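PDB 6KBH: cytochrome P450 monooxygenase from Rhodococcus sp. ECU0066, which probably uses its heme to insert oxygen into organic substrates, drawing electrons through fused FMN and 2Fe-2S domains of the same polypeptide. Local coordinates for residues P35-A40 with D63-F68; L414-L419 with A446-R451; Y579-G584 with Y605-A610. All blocks are in the same frame, centred on the assembly; numbering follows the deposited sequence.

The three contacts follow one another along the chain and do not touch; the centres of interactions 1 and 3 lie about 68 Å apart, on opposite sides of the chain's centre. Interactions 1 and 2 belong to the heme part and share no helix or strand. Both have a buried end and an open one: interaction 1 joins a small apolar contact to a salt bridge, whereas interaction 2 brings a histidine against an asparagine and one proline against another, with its clear polar bonds going to neighbouring residues. Interaction 3, in the reductase part, has the largest share of buried residues, pairing two strands of a parallel sheet by backbone bonds and aromatic side chains.

Interaction 1 of 3, residues P35-A40 with D63-F68; sequences PVSPRA and DEEPVF
Ala40 and Phe68 form the tight end of this contact, the methyl CB of Ala40 lying 3.5 Å from CD2 of the phenyl ring and approaching it obliquely. Both residues are buried, and Trp60 and Phe43 meet the same ring, the latter edge-to-face. With chi1 at 61°, CG of Phe68 sits between its backbone N and carbonyl carbon, which turns the ring toward Ala40, early in helix 38-41. Ser37 is the N-cap of that helix, its OG accepting a weak hydrogen bond from Arg39 N, while its CB lies 3.6 Å from Glu65 OE1. Phe68 itself belongs to strand 67-69, an edge strand of the mixed beta sheet of the P450 fold, and pairs there with Val77 of strand 76-78. Toward solvent the contact thins to one salt bridge. Arg39, its chain bent at chi3, brings NH1 to within 2.8 Å of Glu64 OE2; the bond is weak and bent (141°), and the carboxylate comes to the guanidinium edge with the two planes 72° apart. With a leucine in place of Arg39, the exposed Glu64 would be left without its charged mate across the contact and would probably swing more freely. Trp60 also touches Arg39 and Glu65.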
loop_
_atom_site.group_PDB
_atom_site.type_symbol
_atom_site.label_atom_id
_atom_site.label_comp_id
_atom_site.label_asym_id
_atom_site.label_seq_id
_atom_site.Cartn_x
_atom_site.Cartn_y
_atom_site.Cartn_z
ATOM N N PRO A 35 41.493 -11.017 -3.443
ATOM C CA PRO A 35 41.140 -12.372 -3.009
ATOM C C PRO A 35 39.648 -12.492 -2.733
ATOM O O PRO A 35 38.943 -11.502 -2.537
ATOM C CB PRO A 35 41.961 -12.563 -1.726
ATOM C CG PRO A 35 43.076 -11.574 -1.838
ATOM C CD PRO A 35 42.499 -10.398 -2.565
ATOM N N VAL A 36 39.172 -13.733 -2.713
ATOM C CA VAL A 36 37.763 -14.042 -2.504
ATOM C C VAL A 36 37.630 -14.878 -1.239
ATOM O O VAL A 36 38.395 -15.826 -1.024
ATOM C CB VAL A 36 37.159 -14.774 -3.721
ATOM C CG1 VAL A 36 35.811 -15.389 -3.373
ATOM C CG2 VAL A 36 37.036 -13.823 -4.902
ATOM N N SER A 37 36.655 -14.523 -0.406
ATOM C CA SER A 37 36.459 -15.168 0.880
ATOM C C SER A 37 35.996 -16.615 0.711
ATOM O O SER A 37 35.434 -16.982 -0.325
ATOM C CB SER A 37 35.439 -14.380 1.703
ATOM O OG SER A 37 34.970 -15.121 2.817
ATOM N N PRO A 38 36.248 -17.463 1.715
ATOM C CA PRO A 38 35.636 -18.805 1.714
ATOM C C PRO A 38 34.128 -18.785 1.549
ATOM O O PRO A 38 33.591 -19.448 0.652
ATOM C CB PRO A 38 36.043 -19.365 3.083
ATOM C CG PRO A 38 37.302 -18.652 3.422
ATOM C CD PRO A 38 37.194 -17.280 2.830
ATOM N N ARG A 39 33.424 -18.038 2.407
ATOM C CA ARG A 39 31.969 -17.988 2.330
ATOM C C ARG A 39 31.503 -17.417 0.998
ATOM O O ARG A 39 30.473 -17.846 0.465
ATOM C CB ARG A 39 31.416 -17.170 3.497
ATOM C CG ARG A 39 31.719 -17.778 4.864
ATOM C CD ARG A 39 31.374 -16.830 6.007
ATOM N NE ARG A 39 32.252 -15.664 6.027
ATOM C CZ ARG A 39 32.189 -14.699 6.938
ATOM N NH1 ARG A 39 31.290 -14.765 7.912
ATOM N NH2 ARG A 39 33.023 -13.669 6.875
ATOM N N ALA A 40 32.258 -16.467 0.439
ATOM C CA ALA A 40 31.907 -15.894 -0.855
ATOM C C ALA A 40 32.132 -16.893 -1.983
ATOM O O ALA A 40 31.316 -16.987 -2.908
ATOM C CB ALA A 40 32.718 -14.622 -1.098
ATOM N N ASP A 63 25.845 -9.527 7.768
ATOM C CA ASP A 63 26.576 -9.206 8.984
ATOM C C ASP A 63 28.004 -8.769 8.687
ATOM O O ASP A 63 28.434 -7.698 9.129
ATOM C CB ASP A 63 26.561 -10.406 9.931
ATOM C CG ASP A 63 25.180 -10.684 10.487
ATOM O OD1 ASP A 63 24.320 -9.780 10.424
ATOM O OD2 ASP A 63 24.946 -11.801 10.992
ATOM N N GLU A 64 28.754 -9.570 7.932
ATOM C CA GLU A 64 30.188 -9.350 7.828
ATOM C C GLU A 64 30.705 -9.047 6.430
ATOM O O GLU A 64 31.829 -8.544 6.315
ATOM C CB GLU A 64 30.950 -10.562 8.388
ATOM C CG GLU A 64 30.272 -11.196 9.593
ATOM C CD GLU A 64 30.952 -12.469 10.039
ATOM O OE1 GLU A 64 32.177 -12.439 10.278
ATOM O OE2 GLU A 64 30.259 -13.502 10.146
ATOM N N GLU A 65 29.939 -9.312 5.372
ATOM C CA GLU A 65 30.392 -9.020 4.011
ATOM C C GLU A 65 29.195 -8.705 3.132
ATOM O O GLU A 65 28.628 -9.593 2.483
ATOM C CB GLU A 65 31.204 -10.173 3.425
ATOM C CG GLU A 65 32.005 -9.766 2.203
ATOM C CD GLU A 65 32.927 -10.857 1.718
ATOM O OE1 GLU A 65 32.824 -11.991 2.230
ATOM O OE2 GLU A 65 33.756 -10.577 0.826
ATOM N N PRO A 66 28.801 -7.429 3.056
ATOM C CA PRO A 66 27.561 -7.079 2.346
ATOM C C PRO A 66 27.670 -7.166 0.832
ATOM O O PRO A 66 26.633 -7.218 0.156
ATOM C CB PRO A 66 27.305 -5.639 2.799
ATOM C CG PRO A 66 28.685 -5.092 3.026
ATOM C CD PRO A 66 29.522 -6.239 3.541
ATOM N N VAL A 67 28.883 -7.171 0.279
ATOM C CA VAL A 67 29.106 -7.203 -1.163
ATOM C C VAL A 67 30.292 -8.114 -1.440
ATOM O O VAL A 67 31.378 -7.908 -0.889
ATOM C CB VAL A 67 29.369 -5.797 -1.737
ATOM C CG1 VAL A 67 29.716 -5.874 -3.219
ATOM C CG2 VAL A 67 28.171 -4.900 -1.515
ATOM N N PHE A 68 30.095 -9.114 -2.293
ATOM C CA PHE A 68 31.184 -10.028 -2.597
ATOM C C PHE A 68 31.072 -10.519 -4.030
ATOM O O PHE A 68 30.007 -10.460 -4.655
ATOM C CB PHE A 68 31.218 -11.217 -1.625
ATOM C CG PHE A 68 29.973 -12.071 -1.639
ATOM C CD1 PHE A 68 28.908 -11.784 -0.800
ATOM C CD2 PHE A 68 29.883 -13.179 -2.470
ATOM C CE1 PHE A 68 27.771 -12.575 -0.797
ATOM C CE2 PHE A 68 28.747 -13.972 -2.472
ATOM C CZ PHE A 68 27.688 -13.667 -1.633
#

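Interaction 2 of 3, residues L414-L419 with A446-R451; sequences LPHMEL and ARNPER
Arg447 makes the first approach to the turn at 414-417, its backbone carbon C lying over one face of the His416 imidazole and its CB coming to 4.1 Å from CD2 of that ring. Beyond CB the arginine leads away from the turn, its chain bent at chi3, and its NE makes a long, weak ion pair with Asp444. Next comes Asn448, whose amide is set at the edge of the same imidazole, ND2 near the ring plane and the two planes 70° apart. The ring's clear hydrogen bond is instead to the backbone O of Asp444, from NE2, which probably limits how the imidazole can turn; Trp443 meets the ring as well. On the buried side Asn448 runs alongside Leu414, pointing the same way, with ND2 3.6 Å from CD2 of the leucine. Pro449 then sets its ring against that of Pro415, the two CD atoms 4.1 Å apart. Glu450, one residue on, directs OE1 to a salt bridge with Arg413, just ahead of the turn. The arrangement thus packs the start of the weakly bonded helix 449-452 on the type I turn from Leu414 to Met417, by which the P450 fold passes from helix 396-413, the L helix that follows the heme-ligating Cys393, to the short strand 418-419.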
loop_
_atom_site.group_PDB
_atom_site.type_symbol
_atom_site.label_atom_id
_atom_site.label_comp_id
_atom_site.label_asym_id
_atom_site.label_seq_id
_atom_site.Cartn_x
_atom_site.Cartn_y
_atom_site.Cartn_z
ATOM N N LEU A 414 -12.593 -22.149 3.431
ATOM C CA LEU A 414 -11.852 -23.271 4.008
ATOM C C LEU A 414 -10.893 -22.817 5.105
ATOM O O LEU A 414 -9.673 -22.970 4.973
ATOM C CB LEU A 414 -11.086 -24.026 2.923
ATOM C CG LEU A 414 -11.768 -24.283 1.578
ATOM C CD1 LEU A 414 -10.971 -25.269 0.746
ATOM C CD2 LEU A 414 -13.155 -24.819 1.812
ATOM N N PRO A 415 -11.407 -22.277 6.216
ATOM C CA PRO A 415 -10.515 -21.969 7.345
ATOM C C PRO A 415 -9.992 -23.210 8.040
ATOM O O PRO A 415 -8.947 -23.140 8.697
ATOM C CB PRO A 415 -11.402 -21.141 8.288
ATOM C CG PRO A 415 -12.631 -20.806 7.497
ATOM C CD PRO A 415 -12.800 -21.934 6.537
ATOM N N HIS A 416 -10.689 -24.340 7.922
ATOM C CA HIS A 416 -10.283 -25.614 8.500
ATOM C C HIS A 416 -9.287 -26.369 7.621
ATOM O O HIS A 416 -9.113 -27.585 7.783
ATOM C CB HIS A 416 -11.518 -26.477 8.765
ATOM C CG HIS A 416 -12.245 -26.882 7.522
ATOM N ND1 HIS A 416 -12.548 -25.992 6.515
ATOM C CD2 HIS A 416 -12.731 -28.080 7.124
ATOM C CE1 HIS A 416 -13.185 -26.626 5.548
ATOM N NE2 HIS A 416 -13.312 -27.894 5.894
ATOM N N MET A 417 -8.648 -25.668 6.692
ATOM C CA MET A 417 -7.643 -26.260 5.824
ATOM C C MET A 417 -6.279 -26.222 6.500
ATOM O O MET A 417 -5.903 -25.217 7.110
ATOM C CB MET A 417 -7.599 -25.509 4.495
ATOM C CG MET A 417 -6.388 -25.793 3.631
ATOM S SD MET A 417 -6.070 -24.464 2.453
ATOM C CE MET A 417 -7.410 -24.711 1.291
ATOM N N GLU A 418 -5.535 -27.323 6.397
ATOM C CA GLU A 418 -4.185 -27.371 6.941
ATOM C C GLU A 418 -3.259 -28.061 5.953
ATOM O O GLU A 418 -3.696 -28.732 5.015
ATOM C CB GLU A 418 -4.125 -28.082 8.303
ATOM C CG GLU A 418 -4.469 -29.554 8.277
ATOM C CD GLU A 418 -4.417 -30.193 9.652
ATOM O OE1 GLU A 418 -4.121 -29.478 10.633
ATOM O OE2 GLU A 418 -4.672 -31.414 9.753
ATOM N N LEU A 419 -1.963 -27.878 6.184
ATOM C CA LEU A 419 -0.950 -28.501 5.347
ATOM C C LEU A 419 -0.834 -29.985 5.662
ATOM O O LEU A 419 -0.875 -30.396 6.826
ATOM C CB LEU A 419 0.404 -27.823 5.561
ATOM C CG LEU A 419 0.696 -26.541 4.785
ATOM C CD1 LEU A 419 1.972 -25.890 5.297
ATOM C CD2 LEU A 419 0.801 -26.844 3.309
ATOM N N ALA A 446 -17.136 -32.031 4.914
ATOM C CA ALA A 446 -18.466 -31.842 5.490
ATOM C C ALA A 446 -18.542 -30.560 6.307
ATOM O O ALA A 446 -19.603 -29.926 6.375
ATOM C CB ALA A 446 -18.844 -33.045 6.354
ATOM N N ARG A 447 -17.423 -30.154 6.900
ATOM C CA ARG A 447 -17.347 -29.075 7.873
ATOM C C ARG A 447 -17.190 -27.693 7.242
ATOM O O ARG A 447 -17.052 -26.709 7.977
ATOM C CB ARG A 447 -16.184 -29.355 8.830
ATOM C CG ARG A 447 -16.093 -28.476 10.058
ATOM C CD ARG A 447 -15.063 -29.042 10.993
ATOM N NE ARG A 447 -15.585 -30.236 11.642
ATOM C CZ ARG A 447 -15.894 -30.300 12.931
ATOM N NH1 ARG A 447 -15.711 -29.243 13.708
ATOM N NH2 ARG A 447 -16.371 -31.424 13.447
ATOM N N ASN A 448 -17.201 -27.588 5.914
ATOM C CA ASN A 448 -17.151 -26.276 5.291
ATOM C C ASN A 448 -18.240 -25.392 5.894
ATOM O O ASN A 448 -19.412 -25.796 5.918
ATOM C CB ASN A 448 -17.357 -26.352 3.773
ATOM C CG ASN A 448 -16.405 -27.311 3.083
ATOM O OD1 ASN A 448 -16.799 -28.041 2.172
ATOM N ND2 ASN A 448 -15.148 -27.306 3.498
ATOM N N PRO A 449 -17.906 -24.202 6.401
ATOM C CA PRO A 449 -18.967 -23.258 6.782
ATOM C C PRO A 449 -19.888 -22.938 5.620
ATOM O O PRO A 449 -21.010 -22.462 5.834
ATOM C CB PRO A 449 -18.192 -22.014 7.239
ATOM C CG PRO A 449 -16.792 -22.488 7.501
ATOM C CD PRO A 449 -16.565 -23.606 6.529
ATOM N N GLU A 450 -19.443 -23.231 4.397
ATOM C CA GLU A 450 -20.144 -22.818 3.191
ATOM C C GLU A 450 -21.466 -23.559 3.013
ATOM O O GLU A 450 -22.473 -22.951 2.632
ATOM C CB GLU A 450 -19.230 -23.047 1.990
ATOM C CG GLU A 450 -19.822 -22.702 0.647
ATOM C CD GLU A 450 -19.108 -23.420 -0.471
ATOM O OE1 GLU A 450 -17.927 -23.101 -0.720
ATOM O OE2 GLU A 450 -19.724 -24.312 -1.090
ATOM N N ARG A 451 -21.489 -24.870 3.276
ATOM C CA ARG A 451 -22.676 -25.660 2.973
ATOM C C ARG A 451 -23.825 -25.397 3.935
ATOM O O ARG A 451 -24.975 -25.718 3.610
ATOM C CB ARG A 451 -22.338 -27.149 2.971
ATOM C CG ARG A 451 -22.051 -27.696 1.590
ATOM C CD ARG A 451 -22.010 -29.205 1.609
ATOM N NE ARG A 451 -20.647 -29.705 1.720
ATOM C CZ ARG A 451 -20.313 -30.815 2.367
ATOM N NH1 ARG A 451 -21.242 -31.543 2.972
ATOM N NH2 ARG A 451 -19.048 -31.194 2.405
#

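Interaction 3 of 3, residues Y579-G584 with Y605-A610; sequences YVFVAG and YEIHYA
Phe581 and Ile607 are paired at the middle of two neighbouring parallel strands, the first and last elements of a beta-alpha-beta unit whose helix is 588-601. The five-stranded parallel sheet is consistent with the nucleotide-binding domain of ferredoxin reductases. The strand axes run 9° apart and approach to 4.3 Å. Tyr579, Phe581 and Ala583 point to the same face as Tyr605, Ile607 and Tyr609, and helix 588-601 packs on that face; Val580 and Glu606 lie side by side on the other.

The phenyl of Phe581 can be followed outward. Its CB lies 4.1 Å from Ile607 CB. CG stands anti to the carbonyl carbon (chi1 -48°), which leans the ring across the neighbouring strand, and it meets Ile607 CG2 at 4.0 Å. CD1 comes closer to that same methyl, obliquely to the ring. CE1 reaches back to Tyr605, two residues before Ile607, 3.4 Å from Tyr605 CB and 3.8 Å from Tyr605 CD2, and CB of that tyrosine lies at the edge of the phenylalanine ring. Val591 of the helix also touches the phenyl.

Near the far end, Ala583 CB rests 3.7 Å from Tyr609 CD1, and the tyrosine hydroxyl is bonded to the backbone O atoms of Gly585 and Ala618. Ala583 hydrogen-bonds to both residues flanking its partner, weakly from its N to His608 O. Phe581 O accepts from His608 N, and the straightest bond of the series runs from Ala610 N to Ala583 O, 2.7 Å long with an N-H...O angle of 170°.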
loop_
_atom_site.group_PDB
_atom_site.type_symbol
_atom_site.label_atom_id
_atom_site.label_comp_id
_atom_site.label_asym_id
_atom_site.label_seq_id
_atom_site.Cartn_x
_atom_site.Cartn_y
_atom_site.Cartn_z
ATOM N N TYR A 579 -8.308 28.835 30.269
ATOM C CA TYR A 579 -8.915 28.324 29.059
ATOM C C TYR A 579 -10.372 28.732 29.082
ATOM O O TYR A 579 -11.072 28.473 30.059
ATOM C CB TYR A 579 -8.757 26.807 28.996
ATOM C CG TYR A 579 -7.420 26.396 29.557
ATOM C CD1 TYR A 579 -6.284 26.455 28.770
ATOM C CD2 TYR A 579 -7.274 26.033 30.890
ATOM C CE1 TYR A 579 -5.048 26.124 29.275
ATOM C CE2 TYR A 579 -6.038 25.699 31.406
ATOM C CZ TYR A 579 -4.930 25.746 30.595
ATOM O OH TYR A 579 -3.704 25.411 31.121
ATOM N N VAL A 580 -10.830 29.394 28.035
ATOM C CA VAL A 580 -12.255 29.587 27.859
ATOM C C VAL A 580 -12.610 28.817 26.607
ATOM O O VAL A 580 -11.910 28.923 25.595
ATOM C CB VAL A 580 -12.665 31.068 27.800
ATOM C CG1 VAL A 580 -12.143 31.771 29.051
ATOM C CG2 VAL A 580 -12.307 31.756 26.461
ATOM N N PHE A 581 -13.615 27.957 26.707
ATOM C CA PHE A 581 -13.999 27.063 25.627
ATOM C C PHE A 581 -15.340 27.549 25.097
ATOM O O PHE A 581 -16.249 27.821 25.879
ATOM C CB PHE A 581 -14.121 25.622 26.127
ATOM C CG PHE A 581 -12.948 25.131 26.954
ATOM C CD1 PHE A 581 -12.907 25.320 28.324
ATOM C CD2 PHE A 581 -11.893 24.455 26.350
ATOM C CE1 PHE A 581 -11.848 24.853 29.079
ATOM C CE2 PHE A 581 -10.820 23.986 27.094
ATOM C CZ PHE A 581 -10.794 24.180 28.463
ATOM N N VAL A 582 -15.461 27.695 23.789
ATOM C CA VAL A 582 -16.746 27.975 23.167
ATOM C C VAL A 582 -17.060 26.795 22.262
ATOM O O VAL A 582 -16.161 26.233 21.631
ATOM C CB VAL A 582 -16.778 29.314 22.414
ATOM C CG1 VAL A 582 -15.800 29.316 21.292
ATOM C CG2 VAL A 582 -18.195 29.621 21.936
ATOM N N ALA A 583 -18.320 26.368 22.263
ATOM C CA ALA A 583 -18.712 25.089 21.679
ATOM C C ALA A 583 -20.087 25.230 21.050
ATOM O O ALA A 583 -21.003 25.786 21.665
ATOM C CB ALA A 583 -18.737 23.974 22.734
ATOM N N GLY A 584 -20.226 24.721 19.829
ATOM C CA GLY A 584 -21.489 24.780 19.120
ATOM C C GLY A 584 -21.913 23.443 18.550
ATOM O O GLY A 584 -21.160 22.814 17.800
ATOM N N TYR A 605 -11.001 27.577 34.161
ATOM C CA TYR A 605 -11.502 27.447 32.804
ATOM C C TYR A 605 -12.958 27.893 32.756
ATOM O O TYR A 605 -13.668 27.878 33.765
ATOM C CB TYR A 605 -11.350 26.012 32.280
ATOM C CG TYR A 605 -12.133 24.977 33.054
ATOM C CD1 TYR A 605 -11.656 24.481 34.259
ATOM C CD2 TYR A 605 -13.341 24.486 32.575
ATOM C CE1 TYR A 605 -12.359 23.534 34.970
ATOM C CE2 TYR A 605 -14.056 23.535 33.283
ATOM C CZ TYR A 605 -13.558 23.064 34.480
ATOM O OH TYR A 605 -14.256 22.119 35.195
ATOM N N GLU A 606 -13.392 28.295 31.562
ATOM C CA GLU A 606 -14.746 28.788 31.342
ATOM C C GLU A 606 -15.260 28.204 30.036
ATOM O O GLU A 606 -14.624 28.372 28.995
ATOM C CB GLU A 606 -14.763 30.322 31.290
ATOM C CG GLU A 606 -16.079 30.945 31.716
ATOM C CD GLU A 606 -16.016 32.459 31.789
ATOM O OE1 GLU A 606 -15.217 33.059 31.038
ATOM O OE2 GLU A 606 -16.767 33.048 32.596
ATOM N N ILE A 607 -16.400 27.518 30.071
ATOM C CA ILE A 607 -16.891 26.817 28.889
ATOM C C ILE A 607 -18.265 27.357 28.513
ATOM O O ILE A 607 -19.140 27.521 29.374
ATOM C CB ILE A 607 -16.911 25.289 29.093
ATOM C CG1 ILE A 607 -18.088 24.814 29.922
ATOM C CG2 ILE A 607 -15.712 24.852 29.865
ATOM C CD1 ILE A 607 -18.055 23.318 30.063
ATOM N N HIS A 608 -18.433 27.661 27.228
ATOM C CA HIS A 608 -19.625 28.301 26.695
ATOM C C HIS A 608 -20.145 27.407 25.574
ATOM O O HIS A 608 -19.438 27.176 24.587
ATOM C CB HIS A 608 -19.304 29.716 26.184
ATOM C CG HIS A 608 -18.987 30.700 27.261
ATOM N ND1 HIS A 608 -19.933 31.544 27.803
ATOM C CD2 HIS A 608 -17.823 31.000 27.881
ATOM C CE1 HIS A 608 -19.376 32.311 28.722
ATOM N NE2 HIS A 608 -18.094 32.001 28.791
ATOM N N TYR A 609 -21.372 26.906 25.717
ATOM C CA TYR A 609 -21.892 25.841 24.860
ATOM C C TYR A 609 -23.230 26.270 24.268
ATOM O O TYR A 609 -24.217 26.421 24.996
ATOM C CB TYR A 609 -22.026 24.540 25.656
ATOM C CG TYR A 609 -22.493 23.331 24.874
ATOM C CD1 TYR A 609 -22.323 23.248 23.497
ATOM C CD2 TYR A 609 -23.098 22.263 25.524
ATOM C CE1 TYR A 609 -22.754 22.136 22.791
ATOM C CE2 TYR A 609 -23.527 21.151 24.829
ATOM C CZ TYR A 609 -23.356 21.091 23.466
ATOM O OH TYR A 609 -23.788 19.980 22.780
ATOM N N ALA A 610 -23.265 26.449 22.950
ATOM C CA ALA A 610 -24.467 26.846 22.236
ATOM C C ALA A 610 -24.909 25.742 21.284
ATOM O O ALA A 610 -24.126 24.869 20.898
ATOM C CB ALA A 610 -24.247 28.150 21.457
#